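PDB 4DG8: PA1221 from Pseudomonas aeruginosa, which belongs to the ANL superfamily of AMP-binding proteins, also carries a phosphopantetheine attachment region, and holds adenosine monophosphate in this structure. Local coordinates for residues G81-Y86 with Y104-L109; C125-D130 with P142-R147; Q436-Q441 with A470-L475; K458-A463 with Q483-C488. All blocks are in the same frame, centred on the assembly; numbering follows the deposited sequence.

Interaction 1. Residues G81-Y86 with Y104-L109; sequences GVYGEY and YLYIDL
Leu-109 lies over the phenol ring of Tyr-83, its CB 3.8 Å from the ring centroid and only 5° off the normal, a CH-pi contact centred on the face. The CD1 branch of the leucine reaches on across the same ring to CD2 of Tyr-83, at 3.6 Å. Tyr-83 carries CG anti to its own nitrogen (chi1 171°), which lays the ring beside the 107-109 backbone; the carbonyl O of Ile-107 comes to the ring edge, 3.0 Å from CD1 of Tyr-83. Further back, Gly-81 faces Leu-105 and Val-82 faces Tyr-106 in parallel register. Val-82 is gripped through both its own N-H and its own carbonyl: its N donates to Leu-105 O at 2.9 Å, and its O accepts from Ile-107 N at 3.0 Å. At the polar margin Tyr-106 reaches across the end of the other strand, its ring edge by Gly-84 N, and its OH gives a weak hydrogen bond to Gly-84 O at 3.3 Å. Asp-108 turns its carboxylate to the backbone N of Lys-110. Strands 79-83 and 103-106, joined through helix 88-99, form a beta-alpha-beta unit in the seven-stranded mixed sheet of the AMP-binding region.

Interaction 2. Residues C125-D130 with P142-R147; sequences CRLILD and PCVPVR
Ile-128 and Val-144 meet through the backbone: Val-144 N donates to Ile-128 O at 2.9 Å, while Ile-128 N donates to Pro-142 O. The ladder continues with Asp-130 N to Val-144 O at 2.8 Å and Val-146 N to Asp-130 O at 2.9 Å, four bonds in parallel register. Side chains settle on both faces. On one, CD2 of Leu-129 runs alongside CG2 of Val-144 at 3.6 Å, and CD1 of Leu-127 meets the other branch, CG1 of Val-144, at 3.5 Å, the two side chains crossing nearly at right angles. Val-144 serves both leucines because chi1 of -61° aims CG1 at Leu-127 and CG2 at Leu-129. On the other face SG of Cys-143 rests against CB of Ile-128 at 3.8 Å. Just ahead of strand 143-145, Pro-142 lays its ring by the carbonyl of Arg-126, CG to O 3.6 Å. Around this shell, Tyr-68 of helix 55-72 packs on Leu-127 and Val-144, Cys-93 and Ile-97 of helix 88-99 back Leu-129, and Ser-132 OG holds the carboxylate of Asp-130. The edge strand 143-145 is thus fastened by backbone hydrogen bonds, while the side chains add mainly apolar contact.

Interaction 3. Residues Q436-Q441 with A470-L475; sequences QRFRRQ and ASPQAL
Leu-475 sets its CD2 methyl squarely over the ring of Phe-438, 3.6 Å from the centroid and 2° off the normal, a CH-pi contact. Its other methyl, CD1, sits above the guanidinium of Arg-437, offset toward the rim and 3.5 Å from NE of that residue. The leucine can span both because CG stands anti to its nitrogen (chi1 175°), carrying the fork toward the helix opposite, while Arg-437 is extended from CG to NE and presents the face of its guanidinium to CD1. Pro-472 approaches the same phenyl ring differently: its CG lies in the ring plane at the edge, 3.5 Å from CE1 of Phe-438, and the two side chains cross at about a right angle. Gln-441, bent at chi2 (-66°), folds its amide back against the leucine, with OE1 3.7 Å from Leu-475 CB and CG of Gln-441 4.0 Å from Pro-472 CB. Pro-472 occupies the N-cap position of helix 473-478, at the centre of an inverse gamma turn. Helix 431-439 and the start of helix 473-478 are brought together here above the sheet, where Phe-438 rests on Cys-462 and Cys-447, and Pro-472 on Trp-464 and Ile-444.

Interaction 4. Residues K458-A463 with Q483-C488; sequences KQLLCA and QRPHAC
Cys-462 N donates to Ala-487 O at 2.9 Å, with an N-H...O angle of 167°. A second backbone bond, His-486 N to Leu-460 O, is slightly shorter at 2.8 Å but more bent, at 144°. Cys-462 stands in parallel register with Cys-488. His-486 turns its ring beside Gln-459. The glutamine amide lies stacked on the imidazole, the planes 11° apart, and its NE2 is 4.0 Å above the ring over its centre, while OE1 of Gln-459 accepts a hydrogen bond from Arg-452 NE of the neighbouring strand, which probably helps set how the amide is turned. Strands 457-466 and 487-490, linked through helix 473-478, make a beta-alpha-beta unit, and strand 444-454 lies antiparallel on the other flank of 457-466 in this three-stranded mixed sheet. On the sheet face bearing the cysteines, Pro-485 wedges its CG against Cys-462 CB at 3.7 Å, and SG of Cys-488 approaches the same CB at 4.0 Å. Leu-460 points its CD2 at the carbonyl O of Gln-483, 3.5 Å away, and runs beside the proline ring. On the opposite face CD2 of Leu-461 meets Ala-487 CB at 4.0 Å. Leu-431 and Leu-434 of helix 431-439 pack on Leu-460, and Phe-438 of the same helix on Pro-485, while Leu-476 of helix 473-478 adds to Pro-485 and Cys-488.

Overall arrangement
The four contacts fall into two groups. Interactions 1 and 2 share the seven-stranded mixed sheet, flanked by helices 55-72 and 88-99, centres 9 Å apart; strands 79-83 and 125-130 are neighbours, with probable hydrogen bonds linking Gly-81 to Leu-127 and Leu-129, and the two contacts follow in series. Interactions 3 and 4 lie much later in the chain, centres 13 Å apart; their segments alternate, and they touch where Phe-438 meets Pro-485 and Pro-472 meets Cys-488. The groups do not touch: the nearest atoms of interactions 1 and 4 are about 10 Å apart. They belong to separate parts of the chain, consistent with the larger N-terminal and smaller C-terminal portions of ANL proteins.

Interaction 1. Residues G81-Y86 with Y104-L109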
loop_
_atom_site.group_PDB
_atom_site.type_symbol
_atom_site.label_atom_id
_atom_site.label_comp_id
_atom_site.label_asym_id
_atom_site.label_seq_id
_atom_site.Cartn_x
_atom_site.Cartn_y
_atom_site.Cartn_z
ATOM N N GLY A 81 6.881 7.454 14.014
ATOM C CA GLY A 81 5.843 7.981 13.149
ATOM C C GLY A 81 6.333 9.057 12.203
ATOM O O GLY A 81 7.280 9.769 12.513
ATOM N N VAL A 82 5.672 9.180 11.054
ATOM C CA VAL A 82 5.952 10.248 10.109
ATOM C C VAL A 82 4.650 10.864 9.659
ATOM O O VAL A 82 3.739 10.142 9.236
ATOM C CB VAL A 82 6.698 9.729 8.882
ATOM C CG1 VAL A 82 6.894 10.852 7.841
ATOM C CG2 VAL A 82 8.029 9.141 9.304
ATOM N N TYR A 83 4.546 12.188 9.781
ATOM C CA TYR A 83 3.411 12.921 9.220
ATOM C C TYR A 83 3.865 13.957 8.200
ATOM O O TYR A 83 4.854 14.664 8.407
ATOM C CB TYR A 83 2.564 13.587 10.322
ATOM C CG TYR A 83 1.507 14.535 9.760
ATOM C CD1 TYR A 83 0.372 14.047 9.130
ATOM C CD2 TYR A 83 1.658 15.920 9.854
ATOM C CE1 TYR A 83 -0.584 14.899 8.608
ATOM C CE2 TYR A 83 0.698 16.792 9.337
ATOM C CZ TYR A 83 -0.416 16.273 8.714
ATOM O OH TYR A 83 -1.361 17.123 8.189
ATOM N N GLY A 84 3.189 13.984 7.060
ATOM C CA GLY A 84 3.172 15.144 6.183
ATOM C C GLY A 84 2.978 14.743 4.724
ATOM O O GLY A 84 3.113 13.567 4.384
ATOM N N GLU A 85 2.717 15.722 3.859
ATOM C CA GLU A 85 2.633 15.478 2.417
ATOM C C GLU A 85 4.014 15.104 1.885
ATOM O O GLU A 85 5.021 15.419 2.514
ATOM C CB GLU A 85 2.127 16.727 1.674
ATOM C CG GLU A 85 0.702 17.151 2.020
ATOM C CD GLU A 85 -0.315 16.058 1.759
ATOM O OE1 GLU A 85 -0.045 15.174 0.923
ATOM O OE2 GLU A 85 -1.386 16.074 2.397
ATOM N N TYR A 86 4.083 14.447 0.729
ATOM C CA TYR A 86 5.396 14.087 0.225
ATOM C C TYR A 86 6.284 15.304 0.076
ATOM O O TYR A 86 5.917 16.276 -0.588
ATOM C CB TYR A 86 5.328 13.284 -1.074
ATOM C CG TYR A 86 5.080 11.839 -0.778
ATOM C CD1 TYR A 86 3.929 11.208 -1.219
ATOM C CD2 TYR A 86 5.976 11.119 0.001
ATOM C CE1 TYR A 86 3.684 9.892 -0.912
ATOM C CE2 TYR A 86 5.742 9.797 0.315
ATOM C CZ TYR A 86 4.590 9.189 -0.148
ATOM O OH TYR A 86 4.338 7.875 0.157
ATOM N N TYR A 104 9.219 2.659 10.376
ATOM C CA TYR A 104 8.357 3.815 10.215
ATOM C C TYR A 104 6.889 3.455 10.118
ATOM O O TYR A 104 6.512 2.348 9.720
ATOM C CB TYR A 104 8.782 4.725 9.039
ATOM C CG TYR A 104 8.799 4.114 7.648
ATOM C CD1 TYR A 104 7.619 3.957 6.913
ATOM C CD2 TYR A 104 10.014 3.760 7.033
ATOM C CE1 TYR A 104 7.638 3.426 5.599
ATOM C CE2 TYR A 104 10.043 3.233 5.716
ATOM C CZ TYR A 104 8.854 3.069 5.009
ATOM O OH TYR A 104 8.862 2.538 3.725
ATOM N N LEU A 105 6.075 4.402 10.553
ATOM C CA LEU A 105 4.622 4.281 10.507
ATOM C C LEU A 105 4.023 5.598 10.041
ATOM O O LEU A 105 4.357 6.659 10.596
ATOM C CB LEU A 105 4.119 3.994 11.919
ATOM C CG LEU A 105 2.631 4.134 12.171
ATOM C CD1 LEU A 105 1.847 3.090 11.370
ATOM C CD2 LEU A 105 2.368 4.010 13.674
ATOM N N TYR A 106 3.131 5.558 9.052
ATOM C CA TYR A 106 2.427 6.783 8.695
ATOM C C TYR A 106 1.379 7.185 9.740
ATOM O O TYR A 106 0.570 6.373 10.181
ATOM C CB TYR A 106 1.781 6.754 7.296
ATOM C CG TYR A 106 1.422 8.171 6.877
ATOM C CD1 TYR A 106 2.425 9.144 6.768
ATOM C CD2 TYR A 106 0.108 8.555 6.648
ATOM C CE1 TYR A 106 2.140 10.453 6.424
ATOM C CE2 TYR A 106 -0.200 9.878 6.293
ATOM C CZ TYR A 106 0.828 10.819 6.193
ATOM O OH TYR A 106 0.571 12.124 5.849
ATOM N N ILE A 107 1.387 8.454 10.120
ATOM C CA ILE A 107 0.361 8.971 11.018
ATOM C C ILE A 107 -0.264 10.201 10.385
ATOM O O ILE A 107 0.433 11.175 10.095
ATOM C CB ILE A 107 0.933 9.337 12.407
ATOM C CG1 ILE A 107 1.469 8.095 13.126
ATOM C CG2 ILE A 107 -0.142 10.014 13.267
ATOM C CD1 ILE A 107 0.386 7.107 13.540
ATOM N N ASP A 108 -1.571 10.156 10.149
ATOM C CA ASP A 108 -2.250 11.303 9.578
ATOM C C ASP A 108 -2.834 12.128 10.721
ATOM O O ASP A 108 -3.864 11.774 11.295
ATOM C CB ASP A 108 -3.351 10.818 8.625
ATOM C CG ASP A 108 -4.080 11.953 7.949
ATOM O OD1 ASP A 108 -3.923 13.113 8.383
ATOM O OD2 ASP A 108 -4.826 11.681 6.985
ATOM N N LEU A 109 -2.203 13.270 10.992
ATOM C CA LEU A 109 -2.559 14.106 12.132
ATOM C C LEU A 109 -3.914 14.801 11.950
ATOM O O LEU A 109 -4.447 15.392 12.885
ATOM C CB LEU A 109 -1.428 15.102 12.455
ATOM C CG LEU A 109 -0.200 14.460 13.137
ATOM C CD1 LEU A 109 0.946 15.429 13.318
ATOM C CD2 LEU A 109 -0.569 13.852 14.487
#

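Interaction 2. Residues C125-D130 with P142-R147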
loop_
_atom_site.group_PDB
_atom_site.type_symbol
_atom_site.label_atom_id
_atom_site.label_comp_id
_atom_site.label_asym_id
_atom_site.label_seq_id
_atom_site.Cartn_x
_atom_site.Cartn_y
_atom_site.Cartn_z
ATOM N N CYS A 125 4.363 3.239 19.126
ATOM C CA CYS A 125 5.028 4.301 18.386
ATOM C C CYS A 125 5.475 5.354 19.379
ATOM O O CYS A 125 4.654 5.941 20.077
ATOM C CB CYS A 125 4.075 4.927 17.377
ATOM S SG CYS A 125 4.811 6.277 16.404
ATOM N N ARG A 126 6.783 5.588 19.434
ATOM C CA ARG A 126 7.372 6.383 20.511
ATOM C C ARG A 126 7.343 7.882 20.241
ATOM O O ARG A 126 7.317 8.683 21.158
ATOM C CB ARG A 126 8.809 5.928 20.799
ATOM C CG ARG A 126 8.976 4.407 20.962
ATOM C CD ARG A 126 8.381 3.882 22.269
ATOM N NE ARG A 126 9.155 4.323 23.429
ATOM C CZ ARG A 126 10.319 3.801 23.805
ATOM N NH1 ARG A 126 10.856 2.799 23.116
ATOM N NH2 ARG A 126 10.943 4.277 24.879
ATOM N N LEU A 127 7.435 8.247 18.971
ATOM C CA LEU A 127 7.618 9.633 18.595
ATOM C C LEU A 127 7.128 9.815 17.158
ATOM O O LEU A 127 7.253 8.906 16.326
ATOM C CB LEU A 127 9.109 9.981 18.711
ATOM C CG LEU A 127 9.537 11.368 18.226
ATOM C CD1 LEU A 127 8.751 12.424 18.993
ATOM C CD2 LEU A 127 11.032 11.571 18.407
ATOM N N ILE A 128 6.596 10.989 16.848
ATOM C CA ILE A 128 6.127 11.240 15.499
ATOM C C ILE A 128 6.894 12.413 14.901
ATOM O O ILE A 128 6.919 13.511 15.475
ATOM C CB ILE A 128 4.611 11.538 15.456
ATOM C CG1 ILE A 128 3.799 10.334 15.953
ATOM C CG2 ILE A 128 4.178 11.951 14.031
ATOM C CD1 ILE A 128 2.328 10.654 16.192
ATOM N N LEU A 129 7.495 12.191 13.737
ATOM C CA LEU A 129 8.265 13.247 13.087
ATOM C C LEU A 129 7.322 14.058 12.221
ATOM O O LEU A 129 6.835 13.565 11.218
ATOM C CB LEU A 129 9.353 12.625 12.215
ATOM C CG LEU A 129 10.414 11.851 12.995
ATOM C CD1 LEU A 129 11.436 11.253 12.041
ATOM C CD2 LEU A 129 11.082 12.795 13.996
ATOM N N ASP A 130 7.086 15.311 12.596
ATOM C CA ASP A 130 6.104 16.127 11.894
ATOM C C ASP A 130 6.799 16.870 10.778
ATOM O O ASP A 130 7.644 17.718 11.040
ATOM C CB ASP A 130 5.471 17.135 12.868
ATOM C CG ASP A 130 4.342 17.942 12.229
ATOM O OD1 ASP A 130 4.238 17.961 10.991
ATOM O OD2 ASP A 130 3.556 18.560 12.966
ATOM N N PRO A 142 2.955 12.347 20.681
ATOM C CA PRO A 142 4.373 12.724 20.826
ATOM C C PRO A 142 5.005 13.152 19.494
ATOM O O PRO A 142 5.632 12.338 18.832
ATOM C CB PRO A 142 5.030 11.448 21.378
ATOM C CG PRO A 142 4.149 10.320 20.900
ATOM C CD PRO A 142 2.739 10.886 20.735
ATOM N N CYS A 143 4.810 14.417 19.119
ATOM C CA CYS A 143 5.274 14.961 17.844
ATOM C C CYS A 143 6.434 15.913 18.022
ATOM O O CYS A 143 6.482 16.650 18.995
ATOM C CB CYS A 143 4.171 15.770 17.166
ATOM S SG CYS A 143 2.960 14.836 16.262
ATOM N N VAL A 144 7.348 15.913 17.056
ATOM C CA VAL A 144 8.395 16.921 17.000
ATOM C C VAL A 144 8.462 17.527 15.603
ATOM O O VAL A 144 8.276 16.822 14.615
ATOM C CB VAL A 144 9.772 16.345 17.384
ATOM C CG1 VAL A 144 9.736 15.826 18.802
ATOM C CG2 VAL A 144 10.204 15.239 16.417
ATOM N N PRO A 145 8.686 18.851 15.526
ATOM C CA PRO A 145 8.807 19.524 14.224
ATOM C C PRO A 145 10.107 19.107 13.563
ATOM O O PRO A 145 11.175 19.265 14.152
ATOM C CB PRO A 145 8.854 21.007 14.603
ATOM C CG PRO A 145 9.454 21.020 15.990
ATOM C CD PRO A 145 9.015 19.739 16.658
ATOM N N VAL A 146 10.043 18.639 12.328
ATOM C CA VAL A 146 11.223 18.017 11.754
ATOM C C VAL A 146 12.248 19.061 11.296
ATOM O O VAL A 146 13.434 18.783 11.246
ATOM C CB VAL A 146 10.866 17.029 10.624
ATOM C CG1 VAL A 146 10.675 17.771 9.301
ATOM C CG2 VAL A 146 11.943 15.965 10.510
ATOM N N ARG A 147 11.782 20.266 10.991
ATOM C CA ARG A 147 12.669 21.333 10.547
ATOM C C ARG A 147 13.295 22.036 11.743
ATOM O O ARG A 147 14.256 22.798 11.614
ATOM C CB ARG A 147 11.895 22.330 9.672
ATOM C CG ARG A 147 11.580 21.792 8.278
ATOM C CD ARG A 147 10.632 22.685 7.474
ATOM N NE ARG A 147 10.143 21.964 6.299
ATOM C CZ ARG A 147 9.171 21.056 6.334
ATOM N NH1 ARG A 147 8.573 20.779 7.485
ATOM N NH2 ARG A 147 8.792 20.425 5.224
#

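Interaction 3. Residues Q436-Q441 with A470-L475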
loop_
_atom_site.group_PDB
_atom_site.type_symbol
_atom_site.label_atom_id
_atom_site.label_comp_id
_atom_site.label_asym_id
_atom_site.label_seq_id
_atom_site.Cartn_x
_atom_site.Cartn_y
_atom_site.Cartn_z
ATOM N N GLN A 436 -22.110 -4.129 11.019
ATOM C CA GLN A 436 -22.579 -4.670 12.290
ATOM C C GLN A 436 -22.350 -3.636 13.387
ATOM O O GLN A 436 -23.150 -3.504 14.316
ATOM C CB GLN A 436 -21.869 -5.991 12.610
ATOM C CG GLN A 436 -22.248 -6.607 13.961
ATOM C CD GLN A 436 -23.745 -6.872 14.105
ATOM O OE1 GLN A 436 -24.354 -6.510 15.113
ATOM N NE2 GLN A 436 -24.339 -7.512 13.101
ATOM N N ARG A 437 -21.264 -2.883 13.251
ATOM C CA ARG A 437 -20.952 -1.804 14.176
ATOM C C ARG A 437 -21.984 -0.658 14.139
ATOM O O ARG A 437 -22.371 -0.119 15.186
ATOM C CB ARG A 437 -19.532 -1.292 13.925
ATOM C CG ARG A 437 -19.110 -0.210 14.884
ATOM C CD ARG A 437 -17.622 0.115 14.775
ATOM N NE ARG A 437 -17.269 1.065 15.830
ATOM C CZ ARG A 437 -16.193 1.847 15.835
ATOM N NH1 ARG A 437 -15.322 1.811 14.830
ATOM N NH2 ARG A 437 -15.998 2.674 16.858
ATOM N N PHE A 438 -22.431 -0.285 12.940
ATOM C CA PHE A 438 -23.535 0.664 12.818
ATOM C C PHE A 438 -24.818 0.118 13.463
ATOM O O PHE A 438 -25.527 0.850 14.154
ATOM C CB PHE A 438 -23.801 1.033 11.351
ATOM C CG PHE A 438 -23.044 2.247 10.876
ATOM C CD1 PHE A 438 -23.598 3.514 10.992
ATOM C CD2 PHE A 438 -21.789 2.120 10.294
ATOM C CE1 PHE A 438 -22.908 4.639 10.552
ATOM C CE2 PHE A 438 -21.091 3.242 9.848
ATOM C CZ PHE A 438 -21.651 4.501 9.980
ATOM N N ARG A 439 -25.110 -1.163 13.235
ATOM C CA ARG A 439 -26.298 -1.784 13.831
ATOM C C ARG A 439 -26.364 -1.587 15.344
ATOM O O ARG A 439 -27.450 -1.464 15.917
ATOM C CB ARG A 439 -26.354 -3.283 13.525
ATOM C CG ARG A 439 -26.960 -3.636 12.190
ATOM C CD ARG A 439 -27.239 -5.124 12.101
ATOM N NE ARG A 439 -27.413 -5.538 10.715
ATOM C CZ ARG A 439 -26.405 -5.799 9.888
ATOM N NH1 ARG A 439 -25.153 -5.697 10.317
ATOM N NH2 ARG A 439 -26.645 -6.163 8.634
ATOM N N ARG A 440 -25.197 -1.558 15.982
ATOM C CA ARG A 440 -25.109 -1.498 17.437
ATOM C C ARG A 440 -25.312 -0.101 18.048
ATOM O O ARG A 440 -25.391 0.030 19.276
ATOM C CB ARG A 440 -23.800 -2.135 17.933
ATOM C CG ARG A 440 -23.707 -3.640 17.661
ATOM C CD ARG A 440 -22.579 -4.294 18.442
ATOM N NE ARG A 440 -21.274 -3.781 18.046
ATOM C CZ ARG A 440 -20.316 -4.516 17.494
ATOM N NH1 ARG A 440 -20.507 -5.816 17.286
ATOM N NH2 ARG A 440 -19.162 -3.950 17.161
ATOM N N GLN A 441 -25.394 0.937 17.214
ATOM C CA GLN A 441 -25.793 2.249 17.723
ATOM C C GLN A 441 -27.236 2.131 18.207
ATOM O O GLN A 441 -28.058 1.445 17.590
ATOM C CB GLN A 441 -25.685 3.342 16.656
ATOM C CG GLN A 441 -24.337 3.446 15.966
ATOM C CD GLN A 441 -23.224 3.884 16.903
ATOM O OE1 GLN A 441 -22.235 3.169 17.077
ATOM N NE2 GLN A 441 -23.372 5.066 17.501
ATOM N N ALA A 470 -32.322 8.906 15.481
ATOM C CA ALA A 470 -31.259 7.935 15.776
ATOM C C ALA A 470 -29.975 8.012 14.926
ATOM O O ALA A 470 -29.149 7.097 14.986
ATOM C CB ALA A 470 -31.821 6.515 15.750
ATOM N N SER A 471 -29.824 9.058 14.114
ATOM C CA SER A 471 -28.636 9.201 13.257
ATOM C C SER A 471 -27.311 8.980 14.009
ATOM O O SER A 471 -27.075 9.576 15.066
ATOM C CB SER A 471 -28.629 10.578 12.575
ATOM O OG SER A 471 -27.519 10.721 11.702
ATOM N N PRO A 472 -26.438 8.126 13.449
ATOM C CA PRO A 472 -25.187 7.667 14.073
ATOM C C PRO A 472 -24.007 8.647 13.951
ATOM O O PRO A 472 -22.933 8.245 13.503
ATOM C CB PRO A 472 -24.871 6.394 13.285
ATOM C CG PRO A 472 -25.385 6.694 11.914
ATOM C CD PRO A 472 -26.647 7.505 12.127
ATOM N N GLN A 473 -24.197 9.896 14.369
ATOM C CA GLN A 473 -23.164 10.929 14.249
ATOM C C GLN A 473 -21.968 10.699 15.172
ATOM O O GLN A 473 -20.820 11.014 14.822
ATOM C CB GLN A 473 -23.770 12.311 14.527
ATOM C CG GLN A 473 -24.809 12.738 13.507
ATOM C CD GLN A 473 -24.268 12.697 12.093
ATOM O OE1 GLN A 473 -23.192 13.232 11.813
ATOM N NE2 GLN A 473 -25.001 12.045 11.193
ATOM N N ALA A 474 -22.246 10.151 16.351
ATOM C CA ALA A 474 -21.211 9.938 17.358
ATOM C C ALA A 474 -20.240 8.858 16.913
ATOM O O ALA A 474 -19.067 8.882 17.287
ATOM C CB ALA A 474 -21.827 9.585 18.706
ATOM N N LEU A 475 -20.731 7.909 16.121
ATOM C CA LEU A 475 -19.863 6.900 15.522
ATOM C C LEU A 475 -18.975 7.518 14.436
ATOM O O LEU A 475 -17.761 7.300 14.414
ATOM C CB LEU A 475 -20.684 5.748 14.941
ATOM C CG LEU A 475 -19.902 4.683 14.166
ATOM C CD1 LEU A 475 -18.763 4.098 15.005
ATOM C CD2 LEU A 475 -20.853 3.593 13.707
#

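Interaction 4. Residues K458-A463 with Q483-C488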
loop_
_atom_site.group_PDB
_atom_site.type_symbol
_atom_site.label_atom_id
_atom_site.label_comp_id
_atom_site.label_asym_id
_atom_site.label_seq_id
_atom_site.Cartn_x
_atom_site.Cartn_y
_atom_site.Cartn_z
ATOM N N LYS A 458 -14.429 5.571 -4.787
ATOM C CA LYS A 458 -15.483 4.761 -4.221
ATOM C C LYS A 458 -16.021 5.506 -3.010
ATOM O O LYS A 458 -15.265 6.011 -2.170
ATOM C CB LYS A 458 -14.980 3.374 -3.813
ATOM C CG LYS A 458 -14.297 2.576 -4.916
ATOM C CD LYS A 458 -12.823 2.375 -4.578
ATOM C CE LYS A 458 -12.186 1.272 -5.413
ATOM N NZ LYS A 458 -10.806 0.958 -4.925
ATOM N N GLN A 459 -17.339 5.594 -2.951
ATOM C CA GLN A 459 -18.023 6.225 -1.855
ATOM C C GLN A 459 -18.777 5.146 -1.124
ATOM O O GLN A 459 -19.348 4.232 -1.733
ATOM C CB GLN A 459 -18.984 7.307 -2.358
ATOM C CG GLN A 459 -18.277 8.534 -2.907
ATOM C CD GLN A 459 -19.228 9.554 -3.515
ATOM O OE1 GLN A 459 -20.388 9.254 -3.799
ATOM N NE2 GLN A 459 -18.732 10.768 -3.727
ATOM N N LEU A 460 -18.735 5.255 0.195
ATOM C CA LEU A 460 -19.494 4.408 1.079
ATOM C C LEU A 460 -20.823 5.116 1.309
ATOM O O LEU A 460 -20.868 6.338 1.457
ATOM C CB LEU A 460 -18.734 4.245 2.388
ATOM C CG LEU A 460 -19.121 3.107 3.323
ATOM C CD1 LEU A 460 -18.969 1.762 2.624
ATOM C CD2 LEU A 460 -18.249 3.175 4.572
ATOM N N LEU A 461 -21.903 4.352 1.293
ATOM C CA LEU A 461 -23.230 4.884 1.565
ATOM C C LEU A 461 -23.831 4.055 2.684
ATOM O O LEU A 461 -23.690 2.834 2.695
ATOM C CB LEU A 461 -24.120 4.808 0.323
ATOM C CG LEU A 461 -23.718 5.641 -0.897
ATOM C CD1 LEU A 461 -24.799 5.557 -1.961
ATOM C CD2 LEU A 461 -23.463 7.087 -0.505
ATOM N N CYS A 462 -24.487 4.706 3.635
ATOM C CA CYS A 462 -25.096 3.985 4.749
ATOM C C CYS A 462 -26.611 4.180 4.833
ATOM O O CYS A 462 -27.085 5.294 5.075
ATOM C CB CYS A 462 -24.465 4.408 6.076
ATOM S SG CYS A 462 -25.417 3.873 7.525
ATOM N N ALA A 463 -27.359 3.091 4.645
ATOM C CA ALA A 463 -28.812 3.111 4.820
ATOM C C ALA A 463 -29.180 2.451 6.147
ATOM O O ALA A 463 -28.602 1.433 6.517
ATOM C CB ALA A 463 -29.497 2.398 3.661
ATOM N N GLN A 483 -13.282 5.821 6.484
ATOM C CA GLN A 483 -14.361 4.885 6.793
ATOM C C GLN A 483 -15.730 5.527 6.995
ATOM O O GLN A 483 -16.711 4.819 7.217
ATOM C CB GLN A 483 -14.040 4.092 8.060
ATOM C CG GLN A 483 -12.859 3.166 7.935
ATOM C CD GLN A 483 -12.640 2.347 9.195
ATOM O OE1 GLN A 483 -13.392 2.459 10.160
ATOM N NE2 GLN A 483 -11.599 1.522 9.191
ATOM N N ARG A 484 -15.803 6.855 6.965
ATOM C CA ARG A 484 -17.084 7.529 7.192
ATOM C C ARG A 484 -17.910 7.524 5.928
ATOM O O ARG A 484 -17.440 7.971 4.883
ATOM C CB ARG A 484 -16.879 8.973 7.644
ATOM C CG ARG A 484 -16.212 9.109 9.003
ATOM C CD ARG A 484 -15.744 10.534 9.194
ATOM N NE ARG A 484 -14.902 10.679 10.370
ATOM C CZ ARG A 484 -14.290 11.809 10.701
ATOM N NH1 ARG A 484 -14.433 12.887 9.933
ATOM N NH2 ARG A 484 -13.542 11.859 11.793
ATOM N N PRO A 485 -19.148 7.015 6.009
ATOM C CA PRO A 485 -20.002 7.024 4.814
ATOM C C PRO A 485 -20.142 8.433 4.262
ATOM O O PRO A 485 -20.210 9.394 5.032
ATOM C CB PRO A 485 -21.349 6.536 5.340
ATOM C CG PRO A 485 -20.986 5.676 6.508
ATOM C CD PRO A 485 -19.782 6.325 7.141
ATOM N N HIS A 486 -20.163 8.547 2.939
ATOM C CA HIS A 486 -20.406 9.821 2.282
ATOM C C HIS A 486 -21.797 10.337 2.649
ATOM O O HIS A 486 -22.006 11.540 2.806
ATOM C CB HIS A 486 -20.288 9.662 0.766
ATOM C CG HIS A 486 -20.697 10.880 0.003
ATOM N ND1 HIS A 486 -19.916 12.015 -0.060
ATOM C CD2 HIS A 486 -21.811 11.148 -0.718
ATOM C CE1 HIS A 486 -20.531 12.927 -0.792
ATOM N NE2 HIS A 486 -21.682 12.428 -1.203
ATOM N N ALA A 487 -22.746 9.416 2.786
ATOM C CA ALA A 487 -24.105 9.768 3.187
ATOM C C ALA A 487 -24.698 8.748 4.160
ATOM O O ALA A 487 -24.622 7.541 3.922
ATOM C CB ALA A 487 -24.996 9.905 1.957
ATOM N N CYS A 488 -25.279 9.233 5.254
ATOM C CA CYS A 488 -26.066 8.381 6.149
ATOM C C CYS A 488 -27.531 8.714 5.956
ATOM O O CYS A 488 -27.953 9.843 6.209
ATOM C CB CYS A 488 -25.704 8.621 7.608
ATOM S SG CYS A 488 -24.193 7.833 8.131
#